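PDB 2W9X: acetylxylan esterase / glucomannan deacetylase from Cellvibrio japonicus, which removes acetyl groups from plant cell wall polysaccharides, deacetylating xylan and, with a large preference, glucomannan. Local coordinates for residues H266-K278 with Q304-L317. Numbering follows the deposited sequence. Where two conformers were deposited one is given.
Sequences HADYVANYVKFVK and QVGKVVAQLKGGGL
V270 and V308 meet where two neighbouring helices of the SGNH-type esterase domain pack knobs-into-holes. V270 sits among Q304, K307, V308 and Q311. V308 in turn fills the hole formed by Y269, V270, Y273 and V274. The two valine side chains run antiparallel alongside each other, CG1 of V270 lying 4.0 Å from CG2 of V308. The segment axes cross at -45° and approach to 9.2 Å. V308 also covers one face of the Y273 ring: its CG1, the branch anti to the backbone N, makes a CH-pi contact 4.3 Å from the ring centroid. Y269 turns a ring edge to V305, with CG2 of V305 3.3 Å from OH of Y269. That hydroxyl is hydrogen-bonded to the carbonyl of L244.

Helix 262-283 precedes strand 288-294 in the chain and helix 300-314 follows it; both pack on the parallel sheet. L291 of that strand touches Y273, V305 and V308. The side chain of Y269 is about 8 Å from that of N247, a transition-state stabiliser by similarity.

At the start of the two segments, Q304 bends at chi2 (-41°) and lays its amide over a face of the H266 ring. The planes are 9° apart, and NE2 of Q304 lies above the ring centre. K307 NZ donates a 2.8 Å hydrogen bond to a lone pair of Q304 OE1, lying in the plane of that carbonyl. Q304 NE2 bonds to the E300 carbonyl, so both ends of the stacked amide are held. H266 NE2 is hydrogen-bonded to the E300 carboxylate.

Farther along, toward K278 and L317, L312 CD2 packs 3.8 Å from V277 CG1 and also touches V274 and K278. G316, with positive phi, forms a Schellman motif after the last turn. Just beyond it, L317 CD1 comes within 4.1 Å of V277 CG1.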
ATOM      1  N   HIS B 266      21.823  -1.641  -5.107  1.00 38.37           N
ATOM      2  CA  HIS B 266      20.398  -2.024  -5.115  1.00 38.90           C
ATOM      3  C   HIS B 266      20.131  -3.254  -4.277  1.00 38.70           C
ATOM      4  O   HIS B 266      19.212  -3.258  -3.452  1.00 39.01           O
ATOM      5  CB  HIS B 266      19.869  -2.300  -6.534  1.00 38.98           C
ATOM      6  CG  HIS B 266      19.904  -1.108  -7.445  1.00 39.09           C
ATOM      7  ND1 HIS B 266      19.943  -1.228  -8.818  1.00 38.55           N
ATOM      8  CD2 HIS B 266      19.912   0.222  -7.182  1.00 38.55           C
ATOM      9  CE1 HIS B 266      19.983  -0.023  -9.360  1.00 40.08           C
ATOM     10  NE2 HIS B 266      19.954   0.873  -8.390  1.00 37.78           N
ATOM     11  N   ALA B 267      20.926  -4.301  -4.502  1.00 38.98           N
ATOM     12  CA  ALA B 267      20.759  -5.567  -3.802  1.00 38.42           C
ATOM     13  C   ALA B 267      20.911  -5.376  -2.284  1.00 38.81           C
ATOM     14  O   ALA B 267      20.088  -5.840  -1.495  1.00 38.86           O
ATOM     15  CB  ALA B 267      21.763  -6.592  -4.329  1.00 38.16           C
ATOM     16  N   ASP B 268      21.956  -4.658  -1.891  1.00 38.96           N
ATOM     17  CA  ASP B 268      22.265  -4.445  -0.481  1.00 39.28           C
ATOM     18  C   ASP B 268      21.227  -3.539   0.200  1.00 39.36           C
ATOM     19  O   ASP B 268      20.828  -3.807   1.338  1.00 39.96           O
ATOM     20  CB  ASP B 268      23.678  -3.868  -0.350  1.00 39.14           C
ATOM     21  CG  ASP B 268      24.194  -3.870   1.079  1.00 39.97           C
ATOM     22  OD1 ASP B 268      23.902  -4.825   1.826  1.00 41.70           O
ATOM     23  OD2 ASP B 268      24.924  -2.927   1.447  1.00 39.56           O
ATOM     24  N   TYR B 269      20.779  -2.494  -0.505  1.00 39.07           N
ATOM     25  CA  TYR B 269      19.704  -1.633  -0.040  1.00 38.94           C
ATOM     26  C   TYR B 269      18.434  -2.450   0.186  1.00 38.61           C
ATOM     27  O   TYR B 269      17.795  -2.327   1.232  1.00 38.61           O
ATOM     28  CB  TYR B 269      19.432  -0.503  -1.058  1.00 38.80           C
ATOM     29  CG  TYR B 269      18.223   0.382  -0.761  1.00 38.85           C
ATOM     30  CD1 TYR B 269      18.361   1.565  -0.025  1.00 36.89           C
ATOM     31  CD2 TYR B 269      16.948   0.059  -1.249  1.00 37.82           C
ATOM     32  CE1 TYR B 269      17.254   2.399   0.235  1.00 37.40           C
ATOM     33  CE2 TYR B 269      15.856   0.875  -0.992  1.00 39.24           C
ATOM     34  CZ  TYR B 269      16.017   2.042  -0.255  1.00 37.99           C
ATOM     35  OH  TYR B 269      14.934   2.822   0.001  1.00 38.29           O
ATOM     36  N   VAL B 270      18.059  -3.267  -0.793  1.00 38.28           N
ATOM     37  CA  VAL B 270      16.789  -3.994  -0.699  1.00 38.41           C
ATOM     38  C   VAL B 270      16.815  -4.979   0.491  1.00 38.20           C
ATOM     39  O   VAL B 270      15.865  -5.007   1.291  1.00 38.81           O
ATOM     40  CB  VAL B 270      16.351  -4.678  -2.046  1.00 38.51           C
ATOM     41  CG1 VAL B 270      15.180  -5.628  -1.824  1.00 37.99           C
ATOM     42  CG2 VAL B 270      15.969  -3.639  -3.104  1.00 38.02           C
ATOM     43  N   ALA B 271      17.903  -5.748   0.617  1.00 37.70           N
ATOM     44  CA  ALA B 271      18.031  -6.767   1.665  1.00 37.07           C
ATOM     45  C   ALA B 271      17.944  -6.155   3.065  1.00 37.32           C
ATOM     46  O   ALA B 271      17.251  -6.668   3.930  1.00 37.01           O
ATOM     47  CB  ALA B 271      19.339  -7.564   1.506  1.00 36.75           C
ATOM     48  N   ASN B 272      18.659  -5.060   3.284  1.00 37.42           N
ATOM     49  CA  ASN B 272      18.660  -4.423   4.587  1.00 37.80           C
ATOM     50  C   ASN B 272      17.376  -3.709   4.955  1.00 37.54           C
ATOM     51  O   ASN B 272      16.969  -3.719   6.119  1.00 38.21           O
ATOM     52  CB  ASN B 272      19.849  -3.488   4.707  1.00 38.09           C
ATOM     53  CG  ASN B 272      21.080  -4.229   5.097  1.00 40.02           C
ATOM     54  OD1 ASN B 272      21.288  -4.492   6.277  1.00 43.52           O
ATOM     55  ND2 ASN B 272      21.873  -4.641   4.111  1.00 39.64           N
ATOM     56  N   TYR B 273      16.737  -3.098   3.968  1.00 37.00           N
ATOM     57  CA  TYR B 273      15.440  -2.466   4.198  1.00 36.59           C
ATOM     58  C   TYR B 273      14.427  -3.544   4.602  1.00 36.99           C
ATOM     59  O   TYR B 273      13.690  -3.368   5.569  1.00 36.58           O
ATOM     60  CB  TYR B 273      14.968  -1.733   2.943  1.00 36.25           C
ATOM     61  CG  TYR B 273      14.032  -0.562   3.180  1.00 35.43           C
ATOM     62  CD1 TYR B 273      13.972   0.491   2.263  1.00 35.25           C
ATOM     63  CD2 TYR B 273      13.198  -0.504   4.310  1.00 36.96           C
ATOM     64  CE1 TYR B 273      13.103   1.567   2.444  1.00 36.75           C
ATOM     65  CE2 TYR B 273      12.330   0.577   4.514  1.00 35.95           C
ATOM     66  CZ  TYR B 273      12.288   1.602   3.575  1.00 37.14           C
ATOM     67  OH  TYR B 273      11.444   2.670   3.759  1.00 36.14           O
ATOM     68  N   VAL B 274      14.407  -4.661   3.866  1.00 36.74           N
ATOM     69  CA  VAL B 274      13.507  -5.776   4.200  1.00 36.75           C
ATOM     70  C   VAL B 274      13.818  -6.273   5.608  1.00 37.18           C
ATOM     71  O   VAL B 274      12.908  -6.466   6.428  1.00 37.27           O
ATOM     72  CB  VAL B 274      13.569  -6.937   3.155  1.00 36.49           C
ATOM     73  CG1 VAL B 274      12.801  -8.182   3.637  1.00 35.98           C
ATOM     74  CG2 VAL B 274      13.011  -6.464   1.800  1.00 34.19           C
ATOM     75  N   LYS B 275      15.110  -6.448   5.894  1.00 37.60           N
ATOM     76  CA  LYS B 275      15.562  -6.941   7.206  1.00 37.92           C
ATOM     77  C   LYS B 275      15.066  -6.022   8.325  1.00 37.54           C
ATOM     78  O   LYS B 275      14.563  -6.488   9.361  1.00 37.00           O
ATOM     79  CB  LYS B 275      17.092  -7.021   7.235  1.00 37.86           C
ATOM     80  CG  LYS B 275      17.695  -7.842   8.373  1.00 41.79           C
ATOM     81  CD  LYS B 275      19.112  -7.360   8.648  1.00 45.77           C
ATOM     82  CE  LYS B 275      19.900  -8.338   9.486  1.00 50.21           C
ATOM     83  NZ  LYS B 275      21.255  -7.770   9.739  1.00 53.05           N
ATOM     84  N   PHE B 276      15.201  -4.717   8.099  1.00 37.24           N
ATOM     85  CA  PHE B 276      14.817  -3.694   9.088  1.00 37.32           C
ATOM     86  C   PHE B 276      13.332  -3.722   9.459  1.00 37.22           C
ATOM     87  O   PHE B 276      12.969  -3.732  10.636  1.00 37.14           O
ATOM     88  CB  PHE B 276      15.193  -2.301   8.566  1.00 37.35           C
ATOM     89  CG  PHE B 276      14.931  -1.181   9.557  1.00 38.89           C
ATOM     90  CD1 PHE B 276      15.409  -1.261  10.876  1.00 39.89           C
ATOM     91  CD2 PHE B 276      14.225  -0.048   9.168  1.00 40.91           C
ATOM     92  CE1 PHE B 276      15.176  -0.222  11.787  1.00 40.01           C
ATOM     93  CE2 PHE B 276      13.986   1.001  10.072  1.00 41.42           C
ATOM     94  CZ  PHE B 276      14.466   0.911  11.376  1.00 39.61           C
ATOM     95  N   VAL B 277      12.481  -3.722   8.439  1.00 37.34           N
ATOM     96  CA  VAL B 277      11.039  -3.735   8.637  1.00 37.41           C
ATOM     97  C   VAL B 277      10.621  -5.015   9.369  1.00 37.69           C
ATOM     98  O   VAL B 277       9.804  -4.958  10.297  1.00 38.30           O
ATOM     99  CB  VAL B 277      10.281  -3.571   7.297  1.00 37.08           C
ATOM    100  CG1 VAL B 277       8.779  -3.847   7.473  1.00 35.16           C
ATOM    101  CG2 VAL B 277      10.531  -2.154   6.684  1.00 37.22           C
ATOM    102  N   LYS B 278      11.183  -6.158   8.962  1.00 37.79           N
ATOM    103  CA  LYS B 278      10.961  -7.427   9.690  1.00 38.61           C
ATOM    104  C   LYS B 278      11.339  -7.346  11.165  1.00 38.70           C
ATOM    105  O   LYS B 278      10.593  -7.827  12.009  1.00 38.27           O
ATOM    106  CB  LYS B 278      11.697  -8.604   9.039  1.00 38.87           C
ATOM    107  CG  LYS B 278      11.183  -8.995   7.656  1.00 40.32           C
ATOM    108  CD  LYS B 278      12.019 -10.175   7.191  1.00 44.27           C
ATOM    109  CE  LYS B 278      11.720 -10.540   5.766  1.00 48.46           C
ATOM    110  NZ  LYS B 278      12.567 -11.702   5.350  1.00 50.58           N
ATOM    111  N   GLN B 304      13.381   0.809  -6.138  1.00 37.83           N
ATOM    112  CA  GLN B 304      13.969  -0.109  -5.158  1.00 38.66           C
ATOM    113  C   GLN B 304      13.014  -0.350  -4.014  1.00 38.62           C
ATOM    114  O   GLN B 304      12.926  -1.464  -3.509  1.00 39.00           O
ATOM    115  CB  GLN B 304      15.315   0.377  -4.607  1.00 38.30           C
ATOM    116  CG  GLN B 304      16.360   0.763  -5.668  1.00 38.80           C
ATOM    117  CD  GLN B 304      16.402  -0.185  -6.855  1.00 39.75           C
ATOM    118  OE1 GLN B 304      16.557  -1.395  -6.692  1.00 38.91           O
ATOM    119  NE2 GLN B 304      16.253   0.365  -8.057  1.00 37.74           N
ATOM    120  N   VAL B 305      12.309   0.700  -3.606  1.00 39.04           N
ATOM    121  CA  VAL B 305      11.281   0.575  -2.583  1.00 38.49           C
ATOM    122  C   VAL B 305      10.134  -0.353  -3.045  1.00 38.84           C
ATOM    123  O   VAL B 305       9.598  -1.117  -2.229  1.00 38.46           O
ATOM    124  CB  VAL B 305      10.814   1.969  -2.081  1.00 38.84           C
ATOM    125  CG1 VAL B 305       9.671   1.862  -1.090  1.00 37.09           C
ATOM    126  CG2 VAL B 305      12.010   2.696  -1.430  1.00 37.11           C
ATOM    127  N   GLY B 306       9.783  -0.307  -4.337  1.00 38.33           N
ATOM    128  CA  GLY B 306       8.786  -1.242  -4.889  1.00 39.24           C
ATOM    129  C   GLY B 306       9.200  -2.701  -4.702  1.00 39.47           C
ATOM    130  O   GLY B 306       8.360  -3.577  -4.396  1.00 40.34           O
ATOM    131  N   LYS B 307      10.502  -2.956  -4.859  1.00 39.01           N
ATOM    132  CA  LYS B 307      11.075  -4.302  -4.691  1.00 39.56           C
ATOM    133  C   LYS B 307      11.038  -4.721  -3.217  1.00 38.89           C
ATOM    134  O   LYS B 307      10.783  -5.890  -2.907  1.00 38.48           O
ATOM    135  CB  LYS B 307      12.523  -4.350  -5.173  1.00 38.90           C
ATOM    136  CG  LYS B 307      12.777  -4.110  -6.672  1.00 41.64           C
ATOM    137  CD  LYS B 307      14.308  -4.155  -6.914  1.00 40.59           C
ATOM    138  CE  LYS B 307      14.742  -3.625  -8.282  1.00 43.16           C
ATOM    139  NZ  LYS B 307      16.255  -3.598  -8.397  1.00 43.53           N
ATOM    140  N   VAL B 308      11.316  -3.762  -2.324  1.00 38.34           N
ATOM    141  CA  VAL B 308      11.237  -3.973  -0.872  1.00 37.92           C
ATOM    142  C   VAL B 308       9.818  -4.364  -0.439  1.00 37.17           C
ATOM    143  O   VAL B 308       9.621  -5.357   0.266  1.00 36.77           O
ATOM    144  CB  VAL B 308      11.730  -2.731  -0.078  1.00 38.61           C
ATOM    145  CG1 VAL B 308      11.514  -2.894   1.439  1.00 36.51           C
ATOM    146  CG2 VAL B 308      13.212  -2.498  -0.341  1.00 38.46           C
ATOM    147  N   VAL B 309       8.826  -3.593  -0.863  1.00 37.13           N
ATOM    148  CA  VAL B 309       7.434  -3.885  -0.502  1.00 36.69           C
ATOM    149  C   VAL B 309       7.040  -5.289  -1.002  1.00 36.80           C
ATOM    150  O   VAL B 309       6.412  -6.083  -0.280  1.00 36.54           O
ATOM    151  CB  VAL B 309       6.455  -2.825  -1.076  1.00 37.14           C
ATOM    152  CG1 VAL B 309       5.006  -3.237  -0.792  1.00 36.26           C
ATOM    153  CG2 VAL B 309       6.745  -1.464  -0.480  1.00 37.15           C
ATOM    154  N   ALA B 310       7.426  -5.594  -2.238  1.00 36.09           N
ATOM    155  CA  ALA B 310       7.126  -6.903  -2.832  1.00 36.48           C
ATOM    156  C   ALA B 310       7.765  -8.085  -2.107  1.00 36.46           C
ATOM    157  O   ALA B 310       7.107  -9.120  -1.922  1.00 37.19           O
ATOM    158  CB  ALA B 310       7.494  -6.910  -4.320  1.00 35.78           C
ATOM    159  N   GLN B 311       9.011  -7.912  -1.675  0.50 36.78           N
ATOM    160  CA  GLN B 311       9.755  -8.940  -0.957  0.50 37.07           C
ATOM    161  C   GLN B 311       9.269  -9.130   0.467  0.50 36.87           C
ATOM    162  O   GLN B 311       9.352 -10.231   1.010  0.50 37.18           O
ATOM    163  CB  GLN B 311      11.251  -8.628  -0.973  0.50 37.30           C
ATOM    164  CG  GLN B 311      11.951  -9.209  -2.182  0.50 38.42           C
ATOM    165  CD  GLN B 311      13.438  -8.996  -2.170  0.50 39.29           C
ATOM    166  OE1 GLN B 311      14.091  -9.050  -3.209  0.50 40.87           O
ATOM    167  NE2 GLN B 311      13.988  -8.757  -0.996  0.50 40.67           N
ATOM    168  N   LEU B 312       8.778  -8.048   1.068  1.00 36.41           N
ATOM    169  CA  LEU B 312       8.141  -8.096   2.364  1.00 35.99           C
ATOM    170  C   LEU B 312       6.842  -8.892   2.291  1.00 36.10           C
ATOM    171  O   LEU B 312       6.653  -9.831   3.065  1.00 35.76           O
ATOM    172  CB  LEU B 312       7.896  -6.689   2.934  1.00 35.62           C
ATOM    173  CG  LEU B 312       9.136  -6.006   3.545  1.00 35.50           C
ATOM    174  CD1 LEU B 312       8.939  -4.469   3.600  1.00 32.84           C
ATOM    175  CD2 LEU B 312       9.503  -6.590   4.923  1.00 35.45           C
ATOM    176  N   LYS B 313       5.966  -8.528   1.353  1.00 35.36           N
ATOM    177  CA  LYS B 313       4.684  -9.225   1.172  1.00 35.50           C
ATOM    178  C   LYS B 313       4.881 -10.696   0.805  1.00 35.11           C
ATOM    179  O   LYS B 313       4.205 -11.564   1.338  1.00 35.92           O
ATOM    180  CB  LYS B 313       3.844  -8.526   0.106  1.00 34.63           C
ATOM    181  CG  LYS B 313       3.344  -7.179   0.528  1.00 36.14           C
ATOM    182  CD  LYS B 313       2.528  -6.545  -0.586  1.00 36.32           C
ATOM    183  CE  LYS B 313       1.933  -5.212  -0.160  1.00 35.31           C
ATOM    184  NZ  LYS B 313       0.789  -5.420   0.778  1.00 40.57           N
ATOM    185  N   GLY B 314       5.837 -10.958  -0.087  1.00 35.33           N
ATOM    186  CA  GLY B 314       6.227 -12.299  -0.492  1.00 34.89           C
ATOM    187  C   GLY B 314       6.711 -13.172   0.651  1.00 35.26           C
ATOM    188  O   GLY B 314       6.529 -14.383   0.630  1.00 34.97           O
ATOM    189  N   GLY B 315       7.317 -12.547   1.650  1.00 35.78           N
ATOM    190  CA  GLY B 315       7.740 -13.246   2.863  1.00 36.22           C
ATOM    191  C   GLY B 315       6.648 -13.353   3.921  1.00 36.19           C
ATOM    192  O   GLY B 315       6.857 -13.962   4.980  1.00 36.87           O
ATOM    193  N   GLY B 316       5.486 -12.765   3.662  1.00 36.02           N
ATOM    194  CA  GLY B 316       4.372 -12.909   4.596  1.00 35.98           C
ATOM    195  C   GLY B 316       4.087 -11.711   5.484  1.00 36.81           C
ATOM    196  O   GLY B 316       3.251 -11.806   6.378  1.00 36.01           O
ATOM    197  N   LEU B 317       4.778 -10.593   5.249  1.00 36.65           N
ATOM    198  CA  LEU B 317       4.540  -9.357   5.985  1.00 37.45           C
ATOM    199  C   LEU B 317       3.738  -8.420   5.095  1.00 38.04           C
ATOM    200  O   LEU B 317       4.298  -7.646   4.309  1.00 38.64           O
ATOM    201  CB  LEU B 317       5.861  -8.692   6.405  1.00 37.42           C
ATOM    202  CG  LEU B 317       5.807  -7.627   7.521  1.00 37.43           C
ATOM    203  CD1 LEU B 317       7.159  -7.553   8.217  1.00 37.53           C
ATOM    204  CD2 LEU B 317       5.396  -6.244   7.013  1.00 36.56           C
TER